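Local coordinates for protein xylosidase (Xanthomonas axonopodis pv. citri, PDB 6XN2) that probably hydrolyses xylo-oligosaccharides as a family 43 glycoside hydrolase, binding beta-D-xylopyranose units in a pocket lined by acidic and aromatic side chains, at residues T36-P41 with A351-Y356; G165-D170 with G191-Y196; G216-R221 with S233-I238; Q317-Y322 with I337-L342. All blocks are in the same frame, centred on the assembly; numbering follows the deposited sequence.

Interaction 1: T36-P41 with A351-Y356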
loop_
_atom_site.group_PDB
_atom_site.type_symbol
_atom_site.label_atom_id
_atom_site.label_comp_id
_atom_site.label_asym_id
_atom_site.label_seq_id
_atom_site.Cartn_x
_atom_site.Cartn_y
_atom_site.Cartn_z
ATOM N N THR A 36 -8.320 13.574 19.575
ATOM C CA THR A 36 -7.515 12.524 20.193
ATOM C C THR A 36 -6.646 11.755 19.191
ATOM O O THR A 36 -5.995 10.779 19.562
ATOM C CB THR A 36 -8.402 11.519 20.967
ATOM O OG1 THR A 36 -9.216 10.772 20.055
ATOM C CG2 THR A 36 -9.311 12.252 21.962
ATOM N N ALA A 37 -6.621 12.191 17.934
ATOM C CA ALA A 37 -5.740 11.589 16.933
ATOM C C ALA A 37 -4.295 11.520 17.434
ATOM O O ALA A 37 -3.776 12.484 18.002
ATOM C CB ALA A 37 -5.810 12.372 15.622
ATOM N N ILE A 38 -3.667 10.377 17.247
ATOM C CA ILE A 38 -2.303 10.191 17.670
ATOM C C ILE A 38 -1.289 10.713 16.686
ATOM O O ILE A 38 -0.148 10.765 16.969
ATOM C CB ILE A 38 -1.991 8.745 17.987
ATOM C CG1 ILE A 38 -1.791 7.952 16.729
ATOM C CG2 ILE A 38 -3.083 8.158 18.801
ATOM C CD1 ILE A 38 -1.464 6.520 16.992
ATOM N N SER A 39 -1.739 11.081 15.515
ATOM C CA SER A 39 -0.862 11.630 14.539
ATOM C C SER A 39 -1.487 12.798 13.881
ATOM O O SER A 39 -2.646 12.859 13.696
ATOM C CB SER A 39 -0.507 10.650 13.440
ATOM O OG SER A 39 -0.106 9.420 13.895
ATOM N N ALA A 40 -0.667 13.758 13.554
ATOM C CA ALA A 40 -1.096 14.879 12.794
ATOM C C ALA A 40 -0.697 14.625 11.362
ATOM O O ALA A 40 0.207 13.904 11.094
ATOM C CB ALA A 40 -0.419 16.117 13.289
ATOM N N PRO A 41 -1.407 15.204 10.430
ATOM C CA PRO A 41 -1.075 15.084 9.031
ATOM C C PRO A 41 0.364 15.518 8.784
ATOM O O PRO A 41 0.752 16.570 9.195
ATOM C CB PRO A 41 -2.004 16.062 8.383
ATOM C CG PRO A 41 -3.071 16.312 9.340
ATOM C CD PRO A 41 -2.505 16.125 10.665
ATOM N N ALA A 351 1.615 -5.034 18.134
ATOM C CA ALA A 351 0.477 -4.517 18.834
ATOM C C ALA A 351 -0.380 -3.603 18.007
ATOM O O ALA A 351 0.095 -2.860 17.221
ATOM C CB ALA A 351 0.953 -3.803 20.075
ATOM N N THR A 352 -1.669 -3.669 18.218
ATOM C CA THR A 352 -2.567 -2.845 17.490
ATOM C C THR A 352 -2.349 -1.364 17.751
ATOM O O THR A 352 -2.200 -0.931 18.854
ATOM C CB THR A 352 -4.023 -3.203 17.808
ATOM O OG1 THR A 352 -4.219 -4.586 17.627
ATOM C CG2 THR A 352 -4.938 -2.519 16.939
ATOM N N ILE A 353 -2.340 -0.593 16.695
ATOM C CA ILE A 353 -2.221 0.836 16.809
ATOM C C ILE A 353 -3.619 1.422 16.694
ATOM O O ILE A 353 -4.320 1.090 15.818
ATOM C CB ILE A 353 -1.318 1.394 15.717
ATOM C CG1 ILE A 353 0.046 0.748 15.808
ATOM C CG2 ILE A 353 -1.215 2.885 15.819
ATOM C CD1 ILE A 353 1.067 1.303 14.875
ATOM N N TYR A 354 -4.003 2.274 17.629
ATOM C CA TYR A 354 -5.306 2.898 17.645
ATOM C C TYR A 354 -5.062 4.338 17.288
ATOM O O TYR A 354 -4.551 5.057 18.066
ATOM C CB TYR A 354 -5.950 2.710 19.016
ATOM C CG TYR A 354 -6.324 1.281 19.302
ATOM C CD1 TYR A 354 -5.443 0.431 19.854
ATOM C CD2 TYR A 354 -7.542 0.784 18.959
ATOM C CE1 TYR A 354 -5.763 -0.880 20.081
ATOM C CE2 TYR A 354 -7.869 -0.523 19.188
ATOM C CZ TYR A 354 -6.965 -1.344 19.748
ATOM O OH TYR A 354 -7.254 -2.638 19.996
ATOM N N PRO A 355 -5.483 4.745 16.105
ATOM C CA PRO A 355 -5.140 6.054 15.536
ATOM C C PRO A 355 -5.793 7.246 16.242
ATOM O O PRO A 355 -5.367 8.371 16.006
ATOM C CB PRO A 355 -5.634 5.948 14.088
ATOM C CG PRO A 355 -6.684 4.889 14.111
ATOM C CD PRO A 355 -6.251 3.910 15.161
ATOM N N TYR A 356 -6.807 7.012 17.072
ATOM C CA TYR A 356 -7.441 8.098 17.818
ATOM C C TYR A 356 -7.467 7.753 19.298
ATOM O O TYR A 356 -8.219 8.344 20.061
ATOM C CB TYR A 356 -8.853 8.372 17.274
ATOM C CG TYR A 356 -8.826 8.398 15.768
ATOM C CD1 TYR A 356 -8.265 9.474 15.087
ATOM C CD2 TYR A 356 -9.297 7.320 15.026
ATOM C CE1 TYR A 356 -8.196 9.489 13.708
ATOM C CE2 TYR A 356 -9.225 7.325 13.644
ATOM C CZ TYR A 356 -8.677 8.409 12.993
ATOM O OH TYR A 356 -8.602 8.416 11.619
HETATM O O HOH W 1 -4.138 9.631 13.904
#
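Ala37 and Tyr356 bring their CA atoms within 4.0 Å where two loops pass, and the loops are joined by a backbone bond from Ile38 N to Pro355 O at 2.9 Å. The same oxygen takes a second bond from a water that also accepts from Ser39 N. Thr36, ending helix 29-36, holds OG1 between its own N and carbonyl carbon (chi1 68°), which carries the hydroxyl to Tyr356 O at 2.6 Å. In the five-bladed beta-propeller of family 43, the contact fastens the end of helix 29-36 and the loop before strand 47-56 to the loop after strand 336-342. Small Ala37 lets the Tyr356 ring come close, its CB 3.8 Å from Tyr356 CD1, while the phenol reaches on to Asp324 OD2 and Val303 N. Branched Ile38 serves two neighbours: CG2 lies against the Tyr354 carbonyl, 3.5 Å from Tyr354 O, and the CD1 end meets Ile353 CG2 at 3.8 Å, the two side chains crossing at about a right angle.

Interaction 2: G165-D170 with G191-Y196; sequences GTYSID and GQLQHY. With XYP (beta-D-xylopyranose), chain E.
Beside the xylose-binding pocket, the loop entering strand 172-175 rests on a turn with a short 3-10 segment, 193-195, and the rings of Tyr167 and Tyr196 meet in an offset stack. Their centroids are 4.1 Å apart and the planes 19° from parallel; Tyr167 CD2 sits over the centre of the Tyr196 ring, and Tyr167 CB lies over the same face, 3.4 Å from Tyr196 CZ. At the edge of the Tyr167 ring, Leu193 CD1 fills in near its plane, while the phenol bonds to Asn199 OD1. Ser168 turns OG away from its own N (chi1 -165°), toward Gly191 O, 2.7 Å off, and OG also receives Gly187 N. Gly191, having no side chain, lets Ile169 CD1 come to 3.6 Å from its CA. A water bridges the two segments, accepting from Ser168 N and Tyr196 OH and donating to Gln192 OE1, which also accepts from Phe142 N. Next along, Asp170 accepts from two sugar hydroxyls, XYP O3 to OD1 at 2.8 Å and XYP O2 to OD2 at 2.9 Å. Meeting O2 and O3 with one oxygen each, the carboxylate would limit rotation of the sugar, which Asp50, Glu257 and Ala119 also hold.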
loop_
_atom_site.group_PDB
_atom_site.type_symbol
_atom_site.label_atom_id
_atom_site.label_comp_id
_atom_site.label_asym_id
_atom_site.label_seq_id
_atom_site.Cartn_x
_atom_site.Cartn_y
_atom_site.Cartn_z
ATOM N N GLY A 165 2.188 -8.848 -17.202
ATOM C CA GLY A 165 1.878 -9.776 -16.162
ATOM C C GLY A 165 1.222 -9.104 -14.985
ATOM O O GLY A 165 0.890 -9.745 -14.043
ATOM N N THR A 166 1.075 -7.793 -15.068
ATOM C CA THR A 166 0.437 -7.069 -14.024
ATOM C C THR A 166 -0.949 -6.699 -14.427
ATOM O O THR A 166 -1.307 -6.657 -15.540
ATOM C CB THR A 166 1.194 -5.838 -13.549
ATOM O OG1 THR A 166 1.177 -4.843 -14.552
ATOM C CG2 THR A 166 2.582 -6.198 -13.196
ATOM N N TYR A 167 -1.721 -6.537 -13.397
ATOM C CA TYR A 167 -3.119 -6.210 -13.407
ATOM C C TYR A 167 -3.530 -5.739 -12.013
ATOM O O TYR A 167 -2.649 -5.664 -11.158
ATOM C CB TYR A 167 -3.923 -7.414 -13.826
ATOM C CG TYR A 167 -3.609 -8.663 -13.091
ATOM C CD1 TYR A 167 -2.622 -9.486 -13.503
ATOM C CD2 TYR A 167 -4.337 -9.043 -12.029
ATOM C CE1 TYR A 167 -2.333 -10.627 -12.855
ATOM C CE2 TYR A 167 -4.067 -10.194 -11.381
ATOM C CZ TYR A 167 -3.045 -10.985 -11.806
ATOM O OH TYR A 167 -2.739 -12.124 -11.184
ATOM N N SER A 168 -4.773 -5.200 -11.839
ATOM C CA SER A 168 -5.256 -4.729 -10.551
ATOM C C SER A 168 -4.362 -3.571 -10.063
ATOM O O SER A 168 -3.738 -2.868 -10.874
ATOM C CB SER A 168 -5.298 -5.883 -9.534
ATOM O OG SER A 168 -6.078 -5.549 -8.395
ATOM N N ILE A 169 -4.321 -3.343 -8.766
ATOM C CA ILE A 169 -3.649 -2.180 -8.217
ATOM C C ILE A 169 -2.709 -2.385 -7.050
ATOM O O ILE A 169 -2.296 -3.469 -6.796
ATOM C CB ILE A 169 -4.737 -1.222 -7.686
ATOM C CG1 ILE A 169 -5.648 -1.939 -6.718
ATOM C CG2 ILE A 169 -5.641 -0.729 -8.759
ATOM C CD1 ILE A 169 -6.632 -1.040 -6.021
ATOM N N ASP A 170 -2.302 -1.271 -6.435
ATOM C CA ASP A 170 -1.589 -1.276 -5.157
ATOM C C ASP A 170 -0.271 -2.053 -5.127
ATOM O O ASP A 170 -0.099 -2.961 -4.305
ATOM C CB ASP A 170 -2.526 -1.810 -4.070
ATOM C CG ASP A 170 -3.659 -0.855 -3.776
ATOM O OD1 ASP A 170 -3.724 0.202 -4.455
ATOM O OD2 ASP A 170 -4.476 -1.145 -2.871
ATOM N N GLY A 191 -10.623 -2.350 -7.362
ATOM C CA GLY A 191 -9.296 -2.663 -7.786
ATOM C C GLY A 191 -9.208 -3.698 -8.860
ATOM O O GLY A 191 -8.069 -3.942 -9.199
ATOM N N GLN A 192 -10.287 -4.530 -9.012
ATOM C CA GLN A 192 -10.477 -5.484 -10.118
ATOM C C GLN A 192 -9.792 -6.848 -9.996
ATOM O O GLN A 192 -9.915 -7.672 -10.906
ATOM C CB GLN A 192 -10.040 -4.851 -11.453
ATOM C CG GLN A 192 -10.762 -3.545 -11.794
ATOM C CD GLN A 192 -10.278 -2.900 -13.090
ATOM O OE1 GLN A 192 -9.218 -3.233 -13.615
ATOM N NE2 GLN A 192 -11.062 -1.965 -13.606
ATOM N N LEU A 193 -9.105 -7.117 -8.889
ATOM C CA LEU A 193 -8.406 -8.400 -8.734
ATOM C C LEU A 193 -9.351 -9.606 -8.848
ATOM O O LEU A 193 -8.938 -10.703 -9.232
ATOM C CB LEU A 193 -7.662 -8.443 -7.392
ATOM C CG LEU A 193 -6.944 -9.738 -6.986
ATOM C CD1 LEU A 193 -5.788 -10.072 -7.933
ATOM C CD2 LEU A 193 -6.441 -9.645 -5.549
ATOM N N GLN A 194 -10.623 -9.387 -8.525
ATOM C CA GLN A 194 -11.621 -10.454 -8.545
ATOM C C GLN A 194 -11.904 -10.961 -9.957
ATOM O O GLN A 194 -12.455 -12.047 -10.124
ATOM C CB GLN A 194 -12.922 -9.974 -7.894
ATOM C CG GLN A 194 -13.680 -8.912 -8.682
ATOM C CD GLN A 194 -13.206 -7.496 -8.403
ATOM O OE1 GLN A 194 -12.126 -7.275 -7.846
ATOM N NE2 GLN A 194 -14.017 -6.525 -8.793
ATOM N N HIS A 195 -11.527 -10.175 -10.965
ATOM C CA HIS A 195 -11.716 -10.574 -12.359
ATOM C C HIS A 195 -10.577 -11.421 -12.921
ATOM O O HIS A 195 -10.553 -11.707 -14.122
ATOM C CB HIS A 195 -11.908 -9.344 -13.237
ATOM C CG HIS A 195 -13.237 -8.688 -13.054
ATOM N ND1 HIS A 195 -13.382 -7.437 -12.497
ATOM C CD2 HIS A 195 -14.490 -9.123 -13.334
ATOM C CE1 HIS A 195 -14.665 -7.124 -12.451
ATOM N NE2 HIS A 195 -15.358 -8.132 -12.949
ATOM N N TYR A 196 -9.647 -11.815 -12.091
ATOM C CA TYR A 196 -8.520 -12.589 -12.542
ATOM C C TYR A 196 -8.317 -13.901 -11.812
ATOM O O TYR A 196 -8.556 -13.973 -10.676
ATOM C CB TYR A 196 -7.250 -11.771 -12.381
ATOM C CG TYR A 196 -7.222 -10.503 -13.158
ATOM C CD1 TYR A 196 -7.825 -9.372 -12.701
ATOM C CD2 TYR A 196 -6.567 -10.442 -14.349
ATOM C CE1 TYR A 196 -7.799 -8.222 -13.429
ATOM C CE2 TYR A 196 -6.529 -9.312 -15.062
ATOM C CZ TYR A 196 -7.155 -8.203 -14.609
ATOM O OH TYR A 196 -7.098 -7.100 -15.354
HETATM O O1 XYP E . -9.253 1.750 -3.160
HETATM C C1 XYP E . -8.231 2.658 -2.820
HETATM C C2 XYP E . -6.937 2.169 -3.435
HETATM C C3 XYP E . -5.887 3.233 -3.490
HETATM C C4 XYP E . -6.462 4.511 -4.062
HETATM C C5 XYP E . -7.665 4.914 -3.260
HETATM O O2 XYP E . -6.372 1.074 -2.726
HETATM O O3 XYP E . -4.941 2.670 -4.350
HETATM O O4 XYP E . -5.528 5.538 -3.967
HETATM O O5 XYP E . -8.640 3.911 -3.302
HETATM O O HOH W 2 -7.140 -4.800 -13.916
#

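Interaction 3: G216-R221 with S233-I238; sequences GPRVAR and SREVVI
Val219 and Arg234 form the hydrogen-bonded pair of a short antiparallel ladder between strands 218-221 and 234-239, inside a mixed sheet of the family 43 five-bladed beta-propeller. Each gives its N-H to the other's carbonyl, and Val236 N adds a third bond to Pro217 O at 2.8 Å. The tight part is apolar: Val219 CG1 is pressed to 3.4 Å from Val236 CG2, closer than usual, and Pro217 CG meets Val236 CB at 3.7 Å; compact branched and cyclic residues pack closely here. Small Ala220 lets its CB lie against Ser233. Arg218, on the face shared with Glu235, bends at chi2 and chi3 and folds its guanidinium flat over the peptide of Arg234 and Glu235. It grips Ser233 side-on, NE reaching OG at 3.0 Å within 2° of the guanidinium plane while NH2 donates to Ser233 O at 3.1 Å from above the carbonyl plane; OG also bonds Asn199 OD1. The looser rim is at Arg234, an exposed extended chain in cation-pi contact with Tyr289, and, on the Arg218 face, at partly exposed Glu235, whose OE2 accepts Gly216 N at 2.9 Å, on the anti side and 29° out of the carboxylate plane.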
loop_
_atom_site.group_PDB
_atom_site.type_symbol
_atom_site.label_atom_id
_atom_site.label_comp_id
_atom_site.label_asym_id
_atom_site.label_seq_id
_atom_site.Cartn_x
_atom_site.Cartn_y
_atom_site.Cartn_z
ATOM N N GLY A 216 -6.176 -13.733 -2.582
ATOM C CA GLY A 216 -5.021 -13.140 -1.941
ATOM C C GLY A 216 -4.310 -12.206 -2.897
ATOM O O GLY A 216 -4.626 -12.165 -4.088
ATOM N N PRO A 217 -3.337 -11.445 -2.385
ATOM C CA PRO A 217 -2.549 -10.593 -3.282
ATOM C C PRO A 217 -1.697 -11.444 -4.221
ATOM O O PRO A 217 -1.574 -12.650 -4.013
ATOM C CB PRO A 217 -1.681 -9.775 -2.319
ATOM C CG PRO A 217 -1.542 -10.658 -1.105
ATOM C CD PRO A 217 -2.851 -11.405 -0.992
ATOM N N ARG A 218 -1.081 -10.831 -5.197
ATOM C CA ARG A 218 -0.208 -11.529 -6.089
ATOM C C ARG A 218 1.246 -11.218 -5.749
ATOM O O ARG A 218 1.519 -10.186 -5.209
ATOM C CB ARG A 218 -0.500 -11.095 -7.485
ATOM C CG ARG A 218 -1.947 -11.198 -7.858
ATOM C CD ARG A 218 -2.458 -12.610 -7.742
ATOM N NE ARG A 218 -1.804 -13.511 -8.663
ATOM C CZ ARG A 218 -2.226 -14.725 -8.928
ATOM N NH1 ARG A 218 -3.289 -15.179 -8.340
ATOM N NH2 ARG A 218 -1.596 -15.479 -9.775
ATOM N N VAL A 219 2.152 -12.121 -6.049
ATOM C CA VAL A 219 3.545 -11.884 -5.798
ATOM C C VAL A 219 4.375 -12.381 -6.967
ATOM O O VAL A 219 4.093 -13.381 -7.513
ATOM C CB VAL A 219 4.025 -12.515 -4.499
ATOM C CG1 VAL A 219 3.832 -13.999 -4.501
ATOM C CG2 VAL A 219 5.459 -12.154 -4.183
ATOM N N ALA A 220 5.366 -11.618 -7.365
ATOM C CA ALA A 220 6.247 -12.020 -8.423
ATOM C C ALA A 220 7.612 -11.423 -8.230
ATOM O O ALA A 220 7.748 -10.269 -8.023
ATOM C CB ALA A 220 5.701 -11.602 -9.744
ATOM N N ARG A 221 8.630 -12.248 -8.332
ATOM C CA ARG A 221 9.979 -11.743 -8.235
ATOM C C ARG A 221 10.236 -10.853 -9.436
ATOM O O ARG A 221 9.821 -11.117 -10.521
ATOM C CB ARG A 221 11.023 -12.867 -8.179
ATOM C CG ARG A 221 12.429 -12.371 -7.954
ATOM C CD ARG A 221 13.466 -13.443 -7.860
ATOM N NE ARG A 221 13.715 -14.114 -9.116
ATOM C CZ ARG A 221 14.532 -13.663 -10.064
ATOM N NH1 ARG A 221 15.167 -12.510 -9.926
ATOM N NH2 ARG A 221 14.687 -14.358 -11.174
ATOM N N SER A 233 3.117 -13.959 -11.839
ATOM C CA SER A 233 2.805 -13.805 -10.448
ATOM C C SER A 233 2.080 -15.009 -9.900
ATOM O O SER A 233 1.414 -15.693 -10.602
ATOM C CB SER A 233 1.977 -12.552 -10.209
ATOM O OG SER A 233 0.629 -12.820 -10.315
ATOM N N ARG A 234 2.204 -15.222 -8.618
ATOM C CA ARG A 234 1.537 -16.313 -7.963
ATOM C C ARG A 234 0.604 -15.765 -6.929
ATOM O O ARG A 234 0.759 -14.672 -6.491
ATOM C CB ARG A 234 2.538 -17.203 -7.281
ATOM C CG ARG A 234 3.768 -17.544 -8.060
ATOM C CD ARG A 234 4.613 -18.529 -7.301
ATOM N NE ARG A 234 5.994 -18.561 -7.746
ATOM C CZ ARG A 234 6.998 -19.072 -7.055
ATOM N NH1 ARG A 234 6.798 -19.605 -5.876
ATOM N NH2 ARG A 234 8.211 -19.052 -7.544
ATOM N N GLU A 235 -0.362 -16.550 -6.520
ATOM C CA GLU A 235 -1.244 -16.064 -5.491
ATOM C C GLU A 235 -0.579 -16.224 -4.166
ATOM O O GLU A 235 0.091 -17.180 -3.948
ATOM C CB GLU A 235 -2.562 -16.811 -5.460
ATOM C CG GLU A 235 -3.579 -16.151 -4.547
ATOM C CD GLU A 235 -4.945 -16.722 -4.635
ATOM O OE1 GLU A 235 -5.058 -17.920 -4.862
ATOM O OE2 GLU A 235 -5.894 -15.987 -4.464
ATOM N N VAL A 236 -0.724 -15.228 -3.313
ATOM C CA VAL A 236 -0.238 -15.290 -1.941
ATOM C C VAL A 236 -1.365 -15.789 -1.052
ATOM O O VAL A 236 -2.440 -15.190 -1.020
ATOM C CB VAL A 236 0.226 -13.920 -1.422
ATOM C CG1 VAL A 236 0.692 -14.047 0.019
ATOM C CG2 VAL A 236 1.325 -13.340 -2.312
ATOM N N VAL A 237 -1.125 -16.880 -0.331
ATOM C CA VAL A 237 -2.156 -17.491 0.500
ATOM C C VAL A 237 -2.046 -17.034 1.948
ATOM O O VAL A 237 -0.959 -17.044 2.526
ATOM C CB VAL A 237 -2.074 -19.028 0.456
ATOM C CG1 VAL A 237 -3.084 -19.650 1.417
ATOM C CG2 VAL A 237 -2.299 -19.534 -0.968
ATOM N N ILE A 238 -3.174 -16.636 2.529
ATOM C CA ILE A 238 -3.217 -16.281 3.947
ATOM C C ILE A 238 -4.024 -17.319 4.730
ATOM O O ILE A 238 -5.183 -17.588 4.408
ATOM C CB ILE A 238 -3.827 -14.890 4.177
ATOM C CG1 ILE A 238 -3.146 -13.841 3.293
ATOM C CG2 ILE A 238 -3.709 -14.503 5.638
ATOM C CD1 ILE A 238 -3.813 -12.467 3.372
HETATM O O HOH W 3 -5.328 -13.866 -6.356
#

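Interaction 4: Q317-Y322 with I337-L342; sequences QWYLFY and IKMAPL
Met339 drives its methyl between two rings: CE lies over a face of Tyr319, 3.5 Å from CD1, and equally close to Phe321 CZ. Its CB covers a face of Phe321, 4.0 Å from the centroid. CE on Tyr319 and CB on Phe321 are CH-pi contacts; the sulfur adds oblique Met-aromatic contacts to both rings, which the unbranched thioether can reach together. Gln317 CG covers the other face of Tyr319. The face bearing Leu320 and Ala340 also carries Tyr322, whose ring, turned over the neighbouring strand by a chi1 of 61°, takes Lys338 CB over one face, 3.9 Å from the centroid; small Ala340 sits at that ring's edge. Beyond it the extended lysine salt-bridges Asp324, and a water joins NZ to Tyr322 OH, which also bonds Ser39. Behind these side chains runs the antiparallel hairpin: Leu320 pairs with Ala340 and Tyr322 with Lys338 by two bonds each, the closest being Lys338 N to Tyr322 O at 2.6 Å. Gln317 folds its amide back to Trp318 O at 2.8 Å, an oxygen that Leu342 N also uses. Strand 317-324 is the middle of three, with 310-314 on its other side, and Phe321 packs against strands 47-56 and 59-67.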
loop_
_atom_site.group_PDB
_atom_site.type_symbol
_atom_site.label_atom_id
_atom_site.label_comp_id
_atom_site.label_asym_id
_atom_site.label_seq_id
_atom_site.Cartn_x
_atom_site.Cartn_y
_atom_site.Cartn_z
ATOM N N GLN A 317 13.861 3.233 14.999
ATOM C CA GLN A 317 12.414 3.072 15.143
ATOM C C GLN A 317 11.718 2.510 13.905
ATOM O O GLN A 317 11.960 2.975 12.791
ATOM C CB GLN A 317 11.790 4.424 15.499
ATOM C CG GLN A 317 10.300 4.378 15.750
ATOM C CD GLN A 317 9.956 3.556 16.966
ATOM O OE1 GLN A 317 10.452 3.817 18.062
ATOM N NE2 GLN A 317 9.113 2.545 16.780
ATOM N N TRP A 318 10.859 1.508 14.102
ATOM C CA TRP A 318 9.905 1.115 13.064
ATOM C C TRP A 318 8.731 2.075 13.090
ATOM O O TRP A 318 8.271 2.475 14.160
ATOM C CB TRP A 318 9.381 -0.309 13.261
ATOM C CG TRP A 318 10.310 -1.401 12.887
ATOM C CD1 TRP A 318 11.132 -2.093 13.724
ATOM C CD2 TRP A 318 10.489 -1.973 11.585
ATOM N NE1 TRP A 318 11.823 -3.046 13.025
ATOM C CE2 TRP A 318 11.448 -2.995 11.709
ATOM C CE3 TRP A 318 9.936 -1.715 10.325
ATOM C CZ2 TRP A 318 11.873 -3.759 10.621
ATOM C CZ3 TRP A 318 10.362 -2.474 9.245
ATOM C CH2 TRP A 318 11.315 -3.485 9.402
ATOM N N TYR A 319 8.192 2.376 11.939
ATOM C CA TYR A 319 7.040 3.214 11.895
ATOM C C TYR A 319 5.951 2.645 11.038
ATOM O O TYR A 319 6.215 1.952 10.118
ATOM C CB TYR A 319 7.377 4.558 11.285
ATOM C CG TYR A 319 8.335 5.390 12.031
ATOM C CD1 TYR A 319 7.919 6.242 13.007
ATOM C CD2 TYR A 319 9.653 5.343 11.741
ATOM C CE1 TYR A 319 8.803 7.022 13.684
ATOM C CE2 TYR A 319 10.558 6.110 12.415
ATOM C CZ TYR A 319 10.127 6.945 13.392
ATOM O OH TYR A 319 11.027 7.695 14.034
ATOM N N LEU A 320 4.725 2.921 11.438
ATOM C CA LEU A 320 3.556 2.688 10.611
ATOM C C LEU A 320 3.209 3.999 9.916
ATOM O O LEU A 320 3.013 5.026 10.572
ATOM C CB LEU A 320 2.365 2.197 11.445
ATOM C CG LEU A 320 1.060 2.076 10.645
ATOM C CD1 LEU A 320 1.177 0.922 9.677
ATOM C CD2 LEU A 320 -0.188 1.931 11.517
ATOM N N PHE A 321 3.166 3.975 8.591
ATOM C CA PHE A 321 2.664 5.112 7.833
ATOM C C PHE A 321 1.267 4.773 7.362
ATOM O O PHE A 321 1.033 3.682 6.858
ATOM C CB PHE A 321 3.571 5.432 6.649
ATOM C CG PHE A 321 4.905 5.976 7.048
ATOM C CD1 PHE A 321 5.893 5.134 7.526
ATOM C CD2 PHE A 321 5.170 7.333 6.949
ATOM C CE1 PHE A 321 7.134 5.636 7.899
ATOM C CE2 PHE A 321 6.408 7.839 7.319
ATOM C CZ PHE A 321 7.384 6.984 7.795
ATOM N N TYR A 322 0.330 5.691 7.541
ATOM C CA TYR A 322 -1.049 5.402 7.188
ATOM C C TYR A 322 -1.711 6.691 6.763
ATOM O O TYR A 322 -1.030 7.710 6.608
ATOM C CB TYR A 322 -1.787 4.746 8.360
ATOM C CG TYR A 322 -1.873 5.591 9.615
ATOM C CD1 TYR A 322 -0.764 5.765 10.442
ATOM C CD2 TYR A 322 -3.077 6.194 9.991
ATOM C CE1 TYR A 322 -0.840 6.541 11.589
ATOM C CE2 TYR A 322 -3.165 6.970 11.140
ATOM C CZ TYR A 322 -2.043 7.135 11.937
ATOM O OH TYR A 322 -2.122 7.903 13.079
ATOM N N ILE A 337 -1.688 11.753 4.779
ATOM C CA ILE A 337 -0.906 10.675 5.365
ATOM C C ILE A 337 -0.378 11.041 6.749
ATOM O O ILE A 337 -0.235 12.215 7.096
ATOM C CB ILE A 337 0.264 10.250 4.459
ATOM C CG1 ILE A 337 1.329 11.350 4.378
ATOM C CG2 ILE A 337 -0.274 9.813 3.084
ATOM C CD1 ILE A 337 2.680 10.855 3.880
ATOM N N LYS A 338 -0.117 10.008 7.540
ATOM C CA LYS A 338 0.293 10.148 8.924
ATOM C C LYS A 338 1.343 9.097 9.249
ATOM O O LYS A 338 1.510 8.129 8.504
ATOM C CB LYS A 338 -0.914 9.985 9.851
ATOM C CG LYS A 338 -2.009 11.016 9.657
ATOM C CD LYS A 338 -3.169 10.749 10.614
ATOM C CE LYS A 338 -3.977 12.010 10.873
ATOM N NZ LYS A 338 -5.033 11.765 11.901
ATOM N N MET A 339 2.018 9.229 10.364
ATOM C CA MET A 339 2.952 8.213 10.822
ATOM C C MET A 339 2.849 8.024 12.316
ATOM O O MET A 339 2.457 8.905 12.990
ATOM C CB MET A 339 4.389 8.520 10.449
ATOM C CG MET A 339 4.985 9.675 11.177
ATOM S SD MET A 339 6.523 10.226 10.442
ATOM C CE MET A 339 7.513 8.813 10.725
ATOM N N ALA A 340 3.219 6.850 12.785
ATOM C CA ALA A 340 3.213 6.487 14.183
ATOM C C ALA A 340 4.246 5.417 14.501
ATOM O O ALA A 340 4.505 4.575 13.720
ATOM C CB ALA A 340 1.849 6.015 14.593
ATOM N N PRO A 341 4.837 5.487 15.719
ATOM C CA PRO A 341 5.830 4.473 16.065
ATOM C C PRO A 341 5.232 3.082 16.205
ATOM O O PRO A 341 4.231 2.931 16.828
ATOM C CB PRO A 341 6.345 4.947 17.395
ATOM C CG PRO A 341 5.297 5.852 17.912
ATOM C CD PRO A 341 4.667 6.492 16.762
ATOM N N LEU A 342 5.873 2.091 15.630
ATOM C CA LEU A 342 5.403 0.739 15.672
ATOM C C LEU A 342 6.388 -0.149 16.371
ATOM O O LEU A 342 7.560 0.003 16.245
ATOM C CB LEU A 342 5.144 0.220 14.265
ATOM C CG LEU A 342 4.758 -1.216 13.992
ATOM C CD1 LEU A 342 3.926 -1.322 12.767
ATOM C CD2 LEU A 342 5.974 -2.073 13.823
HETATM O O HOH W 4 10.526 -0.131 16.380
HETATM O O HOH W 1 -4.138 9.631 13.904
#

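Overall arrangement
Interaction 1 spans the longest stretch of chain, joining residues near the start of the model to a loop after the last strand, and the other three lie between its ends in the order 2, 3, 4. Interactions 1 and 4 are neighbours, centres about 9 Å apart, sharing a water and touching where Ser39 meets Tyr322 and Met339; interaction 1 packs on the sheet of strands 310-314, 317-324 and 336-342. Interactions 2 and 3, centres about 11 Å apart, touch through Tyr167, Leu193 and Arg218. The two groups lie on opposite sides of the chain's centre, their centres about 25 to 30 Å apart across the family 43 beta-propeller, with the xylose pocket adjoining interaction 2.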